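PDB 6QZO: peroxidase from Cellulomonas bogoriensis 69B4 = DSM 16987, which binds heme b and, as a member of the DyP-type peroxidase family, probably uses peroxide to oxidise its substrates. Local coordinates for residues 28-33 with 98-103; 48-53 with 144-149; 209-214 with 299-304. All coordinates share one frame; numbering follows the deposited sequence.

Interaction 1 (28-33 with 98-103); sequences VVVPCH and ALTVTV
With chi1 near 170° in both residues, Val28 and Val30 each set CG1 trans to their own backbone N, and this rotation decides which methyl meets the segment 98-103. Val28 brings CG1 to Ala98 CB at 3.9 Å. Val30, the residue of 28-33 that is most engaged, uses both branches: CG1 lies against Thr100 CG2 at 3.8 Å, while CG2 rests on the backbone of Ala98 and comes 4.1 Å from Ala98 CB. Thr100 has its hydroxyl between backbone N and carbonyl carbon (chi1 61°), which leaves its methyl to face Val30. The methyl of Ala98 thus touches both valines.

One direct hydrogen bond ties the backbones, Ala98 N to Val28 O at 2.8 Å. Farther along, the chains part and a water bridges them, donating to Val30 O at 2.6 Å and to Leu99 O at 2.9 Å, so that both carbonyl oxygens accept a bond from the same water.

The N-terminal loop is thereby fastened to the start of strand 100-105, an outer strand of its four-stranded antiparallel sheet. Strand 143-149 is its neighbour in the sheet, and helices 61-78 and 152-165 pack on Leu99 and Val101.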
loop_
_atom_site.group_PDB
_atom_site.type_symbol
_atom_site.label_atom_id
_atom_site.label_comp_id
_atom_site.label_asym_id
_atom_site.label_seq_id
_atom_site.Cartn_x
_atom_site.Cartn_y
_atom_site.Cartn_z
ATOM N N VAL A 28 -8.808 2.305 -18.398
ATOM C CA VAL A 28 -8.275 3.633 -18.804
ATOM C C VAL A 28 -6.814 3.456 -19.243
ATOM O O VAL A 28 -6.021 2.909 -18.458
ATOM C CB VAL A 28 -8.436 4.678 -17.687
ATOM C CG1 VAL A 28 -7.693 5.963 -18.015
ATOM C CG2 VAL A 28 -9.897 4.980 -17.405
ATOM N N VAL A 29 -6.508 3.881 -20.468
ATOM C CA VAL A 29 -5.136 4.011 -21.046
ATOM C C VAL A 29 -4.770 5.500 -21.085
ATOM O O VAL A 29 -5.502 6.278 -21.744
ATOM C CB VAL A 29 -5.089 3.406 -22.465
ATOM C CG1 VAL A 29 -3.767 3.689 -23.180
ATOM C CG2 VAL A 29 -5.380 1.911 -22.450
ATOM N N VAL A 30 -3.695 5.890 -20.404
ATOM C CA VAL A 30 -3.087 7.245 -20.531
ATOM C C VAL A 30 -1.961 7.149 -21.547
ATOM O O VAL A 30 -1.015 6.395 -21.320
ATOM C CB VAL A 30 -2.561 7.786 -19.195
ATOM C CG1 VAL A 30 -1.727 9.055 -19.397
ATOM C CG2 VAL A 30 -3.690 7.995 -18.185
ATOM N N PRO A 31 -2.006 7.919 -22.670
ATOM C CA PRO A 31 -0.980 7.816 -23.702
ATOM C C PRO A 31 0.389 8.145 -23.096
ATOM O O PRO A 31 0.489 9.110 -22.339
ATOM C CB PRO A 31 -1.393 8.837 -24.777
ATOM C CG PRO A 31 -2.887 9.015 -24.532
ATOM C CD PRO A 31 -3.048 8.897 -23.026
ATOM N N CYS A 32 1.390 7.324 -23.397
ATOM C CA CYS A 32 2.781 7.505 -22.920
ATOM C C CYS A 32 3.578 8.388 -23.904
ATOM O O CYS A 32 4.642 8.878 -23.499
ATOM C CB CYS A 32 3.447 6.147 -22.742
ATOM S SG CYS A 32 3.612 5.217 -24.289
ATOM N N HIS A 33 3.051 8.606 -25.116
ATOM C CA HIS A 33 3.651 9.463 -26.171
ATOM C C HIS A 33 3.079 10.881 -26.127
ATOM O O HIS A 33 1.849 11.035 -25.945
ATOM C CB HIS A 33 3.425 8.870 -27.569
ATOM C CG HIS A 33 4.044 7.529 -27.744
ATOM N ND1 HIS A 33 3.310 6.431 -28.141
ATOM C CD2 HIS A 33 5.301 7.096 -27.539
ATOM C CE1 HIS A 33 4.095 5.376 -28.193
ATOM N NE2 HIS A 33 5.330 5.758 -27.830
ATOM N N ALA A 98 -4.887 3.271 -15.875
ATOM C CA ALA A 98 -4.281 4.616 -16.047
ATOM C C ALA A 98 -2.775 4.598 -15.734
ATOM O O ALA A 98 -2.250 5.646 -15.345
ATOM C CB ALA A 98 -5.018 5.613 -15.189
ATOM N N LEU A 99 -2.097 3.463 -15.917
ATOM C CA LEU A 99 -0.648 3.336 -15.601
ATOM C C LEU A 99 0.123 4.441 -16.333
ATOM O O LEU A 99 -0.114 4.601 -17.544
ATOM C CB LEU A 99 -0.120 1.968 -16.036
ATOM C CG LEU A 99 1.357 1.709 -15.734
ATOM C CD1 LEU A 99 1.631 1.799 -14.244
ATOM C CD2 LEU A 99 1.772 0.335 -16.261
ATOM N N THR A 100 1.001 5.147 -15.606
ATOM C CA THR A 100 2.081 6.004 -16.154
ATOM C C THR A 100 3.414 5.599 -15.522
ATOM O O THR A 100 3.407 5.134 -14.360
ATOM C CB THR A 100 1.839 7.499 -15.892
ATOM O OG1 THR A 100 1.798 7.753 -14.485
ATOM C CG2 THR A 100 0.573 8.011 -16.537
ATOM N N VAL A 101 4.495 5.736 -16.287
ATOM C CA VAL A 101 5.902 5.643 -15.814
ATOM C C VAL A 101 6.563 6.938 -16.244
ATOM O O VAL A 101 6.461 7.254 -17.452
ATOM C CB VAL A 101 6.635 4.422 -16.399
ATOM C CG1 VAL A 101 8.065 4.299 -15.874
ATOM C CG2 VAL A 101 5.861 3.143 -16.126
ATOM N N THR A 102 7.128 7.689 -15.303
ATOM C CA THR A 102 7.888 8.936 -15.562
ATOM C C THR A 102 9.346 8.648 -15.212
ATOM O O THR A 102 9.582 8.165 -14.068
ATOM C CB THR A 102 7.315 10.100 -14.746
ATOM O OG1 THR A 102 5.888 10.141 -14.912
ATOM C CG2 THR A 102 7.927 11.430 -15.120
ATOM N N VAL A 103 10.261 8.866 -16.166
ATOM C CA VAL A 103 11.717 8.576 -16.000
ATOM C C VAL A 103 12.439 9.883 -15.687
ATOM O O VAL A 103 12.270 10.860 -16.442
ATOM C CB VAL A 103 12.311 7.926 -17.264
ATOM C CG1 VAL A 103 13.752 7.486 -17.054
ATOM C CG2 VAL A 103 11.457 6.761 -17.729
HETATM O O HOH W 1 0.947 6.146 -19.693
#

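Interaction 2 (48-53 with 144-149); sequences IALVAL and VLQVCA
Four backbone hydrogen bonds join Ala49 with Val147 and Val51 with Leu145, the two hydrogen-bonded pairs of this antiparallel pairing. All are short and straight: Ala49 N to Val147 O measures 2.7 Å, and the longest, Val51 N to Leu145 O, 2.9 Å with an N-H...O angle of 172°. Non-hydrogen-bonded pairs alternate with these, Leu50-Gln146 between them and Ile48-Cys148 and Ala52-Val144 beyond, and CA-H...O contacts add to the polar seam, as from Ile48 CA to Val147 O at 3.2 Å.

Side chains alternate between two faces. On one, Gln146 centres the packing: its aliphatic stem runs alongside Leu50, whose CD1 is 3.4 Å from Gln146 CB, and the tip of Ile48 crosses it, CD1 lying 3.5 Å from Gln146 CG. Extension of Gln146 (chi1 179°, chi2 -169°) carries its buried amide past Leu50 and alongside the end of Ile48, to Tyr331 OH and Gly39 O, which satisfy OE1 and NE2. Ile48 CG1 also meets Cys148 SG at 3.8 Å. On the other face Ala49, Val51, Leu145 and Val147 present hydrocarbon side chains; at its end Leu53 CD1 reaches Leu145 CD1 at 4.1 Å.

These are the two central strands of the N-terminal sheet, in the ferredoxin-like arrangement of DyP peroxidases. Strand 170-179 flanks 47-55, strand 100-105 flanks 143-149, and helix 152-165 covers the face bearing Ala49, Leu145 and Val147.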
loop_
_atom_site.group_PDB
_atom_site.type_symbol
_atom_site.label_atom_id
_atom_site.label_comp_id
_atom_site.label_asym_id
_atom_site.label_seq_id
_atom_site.Cartn_x
_atom_site.Cartn_y
_atom_site.Cartn_z
ATOM N N ILE A 48 1.170 5.369 -6.214
ATOM C CA ILE A 48 2.534 5.738 -6.683
ATOM C C ILE A 48 3.575 4.809 -6.056
ATOM O O ILE A 48 3.465 4.492 -4.859
ATOM C CB ILE A 48 2.880 7.199 -6.340
ATOM C CG1 ILE A 48 4.150 7.640 -7.055
ATOM C CG2 ILE A 48 2.975 7.421 -4.831
ATOM C CD1 ILE A 48 4.284 9.146 -7.149
ATOM N N ALA A 49 4.569 4.429 -6.853
ATOM C CA ALA A 49 5.845 3.857 -6.375
ATOM C C ALA A 49 6.948 4.627 -7.088
ATOM O O ALA A 49 6.957 4.600 -8.317
ATOM C CB ALA A 49 5.912 2.379 -6.656
ATOM N N LEU A 50 7.765 5.376 -6.348
ATOM C CA LEU A 50 9.010 5.951 -6.891
ATOM C C LEU A 50 10.117 4.928 -6.654
ATOM O O LEU A 50 10.413 4.646 -5.467
ATOM C CB LEU A 50 9.330 7.244 -6.149
ATOM C CG LEU A 50 8.508 8.495 -6.390
ATOM C CD1 LEU A 50 8.643 8.991 -7.795
ATOM C CD2 LEU A 50 7.052 8.368 -6.003
ATOM N N VAL A 51 10.659 4.378 -7.741
ATOM C CA VAL A 51 11.784 3.412 -7.700
ATOM C C VAL A 51 13.068 4.116 -8.152
ATOM O O VAL A 51 13.204 4.385 -9.353
ATOM C CB VAL A 51 11.484 2.166 -8.550
ATOM C CG1 VAL A 51 12.561 1.111 -8.373
ATOM C CG2 VAL A 51 10.111 1.580 -8.220
ATOM N N ALA A 52 13.944 4.430 -7.203
ATOM C CA ALA A 52 15.308 4.923 -7.446
ATOM C C ALA A 52 16.219 3.726 -7.695
ATOM O O ALA A 52 16.182 2.764 -6.895
ATOM C CB ALA A 52 15.799 5.748 -6.278
ATOM N N LEU A 53 17.012 3.791 -8.765
ATOM C CA LEU A 53 18.009 2.747 -9.077
ATOM C C LEU A 53 19.379 3.406 -9.163
ATOM O O LEU A 53 19.440 4.613 -9.445
ATOM C CB LEU A 53 17.619 2.031 -10.375
ATOM C CG LEU A 53 16.240 1.356 -10.351
ATOM C CD1 LEU A 53 15.194 2.221 -11.038
ATOM C CD2 LEU A 53 16.297 -0.016 -11.003
ATOM N N VAL A 144 15.328 7.373 -11.601
ATOM C CA VAL A 144 14.063 7.134 -10.867
ATOM C C VAL A 144 12.973 6.792 -11.871
ATOM O O VAL A 144 12.919 7.430 -12.934
ATOM C CB VAL A 144 13.647 8.350 -10.039
ATOM C CG1 VAL A 144 13.392 9.569 -10.932
ATOM C CG2 VAL A 144 12.434 8.037 -9.164
ATOM N N LEU A 145 12.123 5.829 -11.508
ATOM C CA LEU A 145 10.838 5.567 -12.194
ATOM C C LEU A 145 9.714 5.981 -11.243
ATOM O O LEU A 145 9.544 5.323 -10.199
ATOM C CB LEU A 145 10.763 4.076 -12.536
ATOM C CG LEU A 145 11.913 3.558 -13.405
ATOM C CD1 LEU A 145 11.889 2.040 -13.464
ATOM C CD2 LEU A 145 11.838 4.164 -14.787
ATOM N N GLN A 146 8.990 7.051 -11.572
ATOM C CA GLN A 146 7.712 7.338 -10.885
ATOM C C GLN A 146 6.651 6.492 -11.574
ATOM O O GLN A 146 6.310 6.810 -12.738
ATOM C CB GLN A 146 7.339 8.817 -10.928
ATOM C CG GLN A 146 6.004 9.090 -10.242
ATOM C CD GLN A 146 5.513 10.485 -10.507
ATOM O OE1 GLN A 146 5.875 11.428 -9.814
ATOM N NE2 GLN A 146 4.673 10.615 -11.520
ATOM N N VAL A 147 6.178 5.450 -10.889
ATOM C CA VAL A 147 5.148 4.508 -11.413
ATOM C C VAL A 147 3.839 4.806 -10.684
ATOM O O VAL A 147 3.801 4.678 -9.413
ATOM C CB VAL A 147 5.573 3.041 -11.234
ATOM C CG1 VAL A 147 4.681 2.090 -12.024
ATOM C CG2 VAL A 147 7.025 2.843 -11.623
ATOM N N CYS A 148 2.828 5.215 -11.457
ATOM C CA CYS A 148 1.504 5.652 -10.953
ATOM C C CYS A 148 0.405 4.828 -11.615
ATOM O O CYS A 148 0.501 4.637 -12.840
ATOM C CB CYS A 148 1.260 7.113 -11.280
ATOM S SG CYS A 148 2.303 8.212 -10.304
ATOM N N ALA A 149 -0.604 4.421 -10.842
ATOM C CA ALA A 149 -1.781 3.673 -11.344
ATOM C C ALA A 149 -2.938 3.726 -10.345
ATOM O O ALA A 149 -2.714 4.017 -9.157
ATOM C CB ALA A 149 -1.401 2.250 -11.662
#

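Interaction 3 (209-214 with 299-304); sequences RTDPDL and TQREET
Charge pairing dominates: Arg301 reaches two aspartates, Asp211 and Asp213, in a salt-bridge network. Asp213 is held end-on by two nitrogens, Arg301 NH2 to Asp213 OD1 and NH1 to Asp213 OD2, each at 2.9 Å. Both oxygens use their syn lone pairs, and the carboxylate and guanidinium planes are only 4° apart. Asp211 OD1 instead takes a bond of 2.8 Å from Arg301 NH2 on the anti side and out of the carboxylate plane, OD1 also tilted from the guanidinium plane; the two planes stand 67° apart. NH2 thus serves both acids, which should restrain rotation of the guanidinium. Arg301 spans the gap extended, CG trans to the backbone N (chi1 173°).

Van der Waals packing centres on Leu214, the buried residue: CD1 sits over the centre of one guanidinium face, 3.8 Å above the plane, and CD2 comes 3.4 Å from Arg301 NH1. Leu214 CD1 also meets Thr304 CG2 at 3.6 Å, an apolar pair.

A 3-10 segment at 212-214 faces a type I beta turn from Gln300 to Glu303. This salt-bridged contact between two loops belongs to the heme-binding C-terminal half of the DyP fold, the Thr304 side chain about 6 Å from the heme.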
loop_
_atom_site.group_PDB
_atom_site.type_symbol
_atom_site.label_atom_id
_atom_site.label_comp_id
_atom_site.label_asym_id
_atom_site.label_seq_id
_atom_site.Cartn_x
_atom_site.Cartn_y
_atom_site.Cartn_z
ATOM N N ARG A 209 -1.571 25.109 -17.447
ATOM C CA ARG A 209 -2.360 25.602 -18.616
ATOM C C ARG A 209 -2.137 27.111 -18.776
ATOM O O ARG A 209 -2.077 27.577 -19.931
ATOM C CB ARG A 209 -3.848 25.271 -18.469
ATOM C CG ARG A 209 -4.118 23.776 -18.373
ATOM C CD ARG A 209 -5.569 23.354 -18.473
ATOM N NE ARG A 209 -5.961 22.684 -17.231
ATOM C CZ ARG A 209 -6.588 23.248 -16.194
ATOM N NH1 ARG A 209 -6.964 24.515 -16.231
ATOM N NH2 ARG A 209 -6.853 22.515 -15.121
ATOM N N THR A 210 -2.006 27.841 -17.662
ATOM C CA THR A 210 -1.764 29.310 -17.661
ATOM C C THR A 210 -0.256 29.586 -17.687
ATOM O O THR A 210 0.152 30.550 -18.364
ATOM C CB THR A 210 -2.397 29.999 -16.443
ATOM O OG1 THR A 210 -1.699 29.536 -15.287
ATOM C CG2 THR A 210 -3.882 29.746 -16.300
ATOM N N ASP A 211 0.542 28.784 -16.975
ATOM C CA ASP A 211 1.968 29.094 -16.691
ATOM C C ASP A 211 2.859 27.928 -17.124
ATOM O O ASP A 211 3.676 27.447 -16.340
ATOM C CB ASP A 211 2.123 29.468 -15.215
ATOM C CG ASP A 211 1.373 30.742 -14.840
ATOM O OD1 ASP A 211 1.649 31.794 -15.462
ATOM O OD2 ASP A 211 0.510 30.681 -13.949
ATOM N N PRO A 212 2.772 27.465 -18.395
ATOM C CA PRO A 212 3.553 26.308 -18.843
ATOM C C PRO A 212 5.074 26.537 -18.771
ATOM O O PRO A 212 5.793 25.573 -18.583
ATOM C CB PRO A 212 3.103 26.100 -20.301
ATOM C CG PRO A 212 2.556 27.465 -20.734
ATOM C CD PRO A 212 1.944 28.041 -19.473
ATOM N N ASP A 213 5.530 27.790 -18.881
ATOM C CA ASP A 213 6.975 28.148 -18.893
ATOM C C ASP A 213 7.599 27.924 -17.505
ATOM O O ASP A 213 8.849 27.899 -17.429
ATOM C CB ASP A 213 7.184 29.590 -19.366
ATOM C CG ASP A 213 6.581 30.626 -18.434
ATOM O OD1 ASP A 213 5.335 30.612 -18.257
ATOM O OD2 ASP A 213 7.362 31.425 -17.871
ATOM N N LEU A 214 6.782 27.790 -16.451
ATOM C CA LEU A 214 7.266 27.574 -15.061
ATOM C C LEU A 214 7.381 26.080 -14.741
ATOM O O LEU A 214 7.892 25.763 -13.654
ATOM C CB LEU A 214 6.315 28.271 -14.081
ATOM C CG LEU A 214 6.202 29.785 -14.236
ATOM C CD1 LEU A 214 5.312 30.387 -13.152
ATOM C CD2 LEU A 214 7.576 30.444 -14.210
ATOM N N THR A 299 6.968 34.594 -3.751
ATOM C CA THR A 299 7.503 35.969 -3.530
ATOM C C THR A 299 7.763 36.632 -4.888
ATOM O O THR A 299 7.657 37.850 -4.970
ATOM C CB THR A 299 8.730 35.904 -2.612
ATOM O OG1 THR A 299 8.289 36.366 -1.333
ATOM C CG2 THR A 299 9.919 36.698 -3.087
ATOM N N GLN A 300 8.110 35.833 -5.901
ATOM C CA GLN A 300 8.277 36.251 -7.313
ATOM C C GLN A 300 7.537 35.239 -8.183
ATOM O O GLN A 300 7.380 34.102 -7.736
ATOM C CB GLN A 300 9.761 36.274 -7.684
ATOM C CG GLN A 300 10.594 37.179 -6.804
ATOM C CD GLN A 300 10.398 38.640 -7.134
ATOM O OE1 GLN A 300 9.739 39.019 -8.109
ATOM N NE2 GLN A 300 11.012 39.482 -6.326
ATOM N N ARG A 301 7.126 35.640 -9.385
ATOM C CA ARG A 301 6.333 34.779 -10.301
ATOM C C ARG A 301 6.916 33.355 -10.318
ATOM O O ARG A 301 6.101 32.400 -10.253
ATOM C CB ARG A 301 6.311 35.345 -11.715
ATOM C CG ARG A 301 5.654 34.409 -12.721
ATOM C CD ARG A 301 5.188 35.122 -13.973
ATOM N NE ARG A 301 4.441 34.171 -14.788
ATOM C CZ ARG A 301 4.983 33.282 -15.623
ATOM N NH1 ARG A 301 6.298 33.216 -15.788
ATOM N NH2 ARG A 301 4.203 32.470 -16.314
ATOM N N GLU A 302 8.243 33.208 -10.375
ATOM C CA GLU A 302 8.902 31.908 -10.680
ATOM C C GLU A 302 8.981 31.014 -9.432
ATOM O O GLU A 302 9.249 29.813 -9.612
ATOM C CB GLU A 302 10.265 32.122 -11.354
ATOM C CG GLU A 302 11.322 32.782 -10.490
ATOM C CD GLU A 302 11.377 34.296 -10.440
ATOM O OE1 GLU A 302 10.625 34.939 -11.230
ATOM O OE2 GLU A 302 12.164 34.813 -9.602
ATOM N N GLU A 303 8.707 31.544 -8.235
ATOM C CA GLU A 303 8.811 30.803 -6.947
ATOM C C GLU A 303 7.537 29.962 -6.716
ATOM O O GLU A 303 6.893 30.112 -5.667
ATOM C CB GLU A 303 9.061 31.776 -5.794
ATOM C CG GLU A 303 10.423 32.423 -5.844
ATOM C CD GLU A 303 10.716 33.300 -4.639
ATOM O OE1 GLU A 303 9.761 33.574 -3.880
ATOM O OE2 GLU A 303 11.900 33.677 -4.432
ATOM N N THR A 304 7.236 29.073 -7.658
ATOM C CA THR A 304 6.060 28.171 -7.683
ATOM C C THR A 304 6.482 26.876 -8.383
ATOM O O THR A 304 7.545 26.874 -9.048
ATOM C CB THR A 304 4.868 28.880 -8.329
ATOM O OG1 THR A 304 3.684 28.095 -8.157
ATOM C CG2 THR A 304 5.086 29.151 -9.799
#

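How the interactions relate
Interactions 1 and 2 share the N-terminal sheet: strands 100-105 and 143-149 are neighbours there, and Thr100 N with Cys148 O and Thr102 O with Gln146 N probably continue the backbone bonding from one contact to the next. Interaction 2 lies in the middle of that sheet, entirely buried and built on regular strand pairing. Interaction 1, also largely buried, is at the sheet's outer strand, where a loop offers a single direct backbone bond, methyl contacts and a bridging water. Interaction 3 stands apart in the C-terminal half of the chain, its centre about 25 Å from that of interaction 1. This surface contact between loops combines ionic side-chain bonds with the packing of one buried leucine.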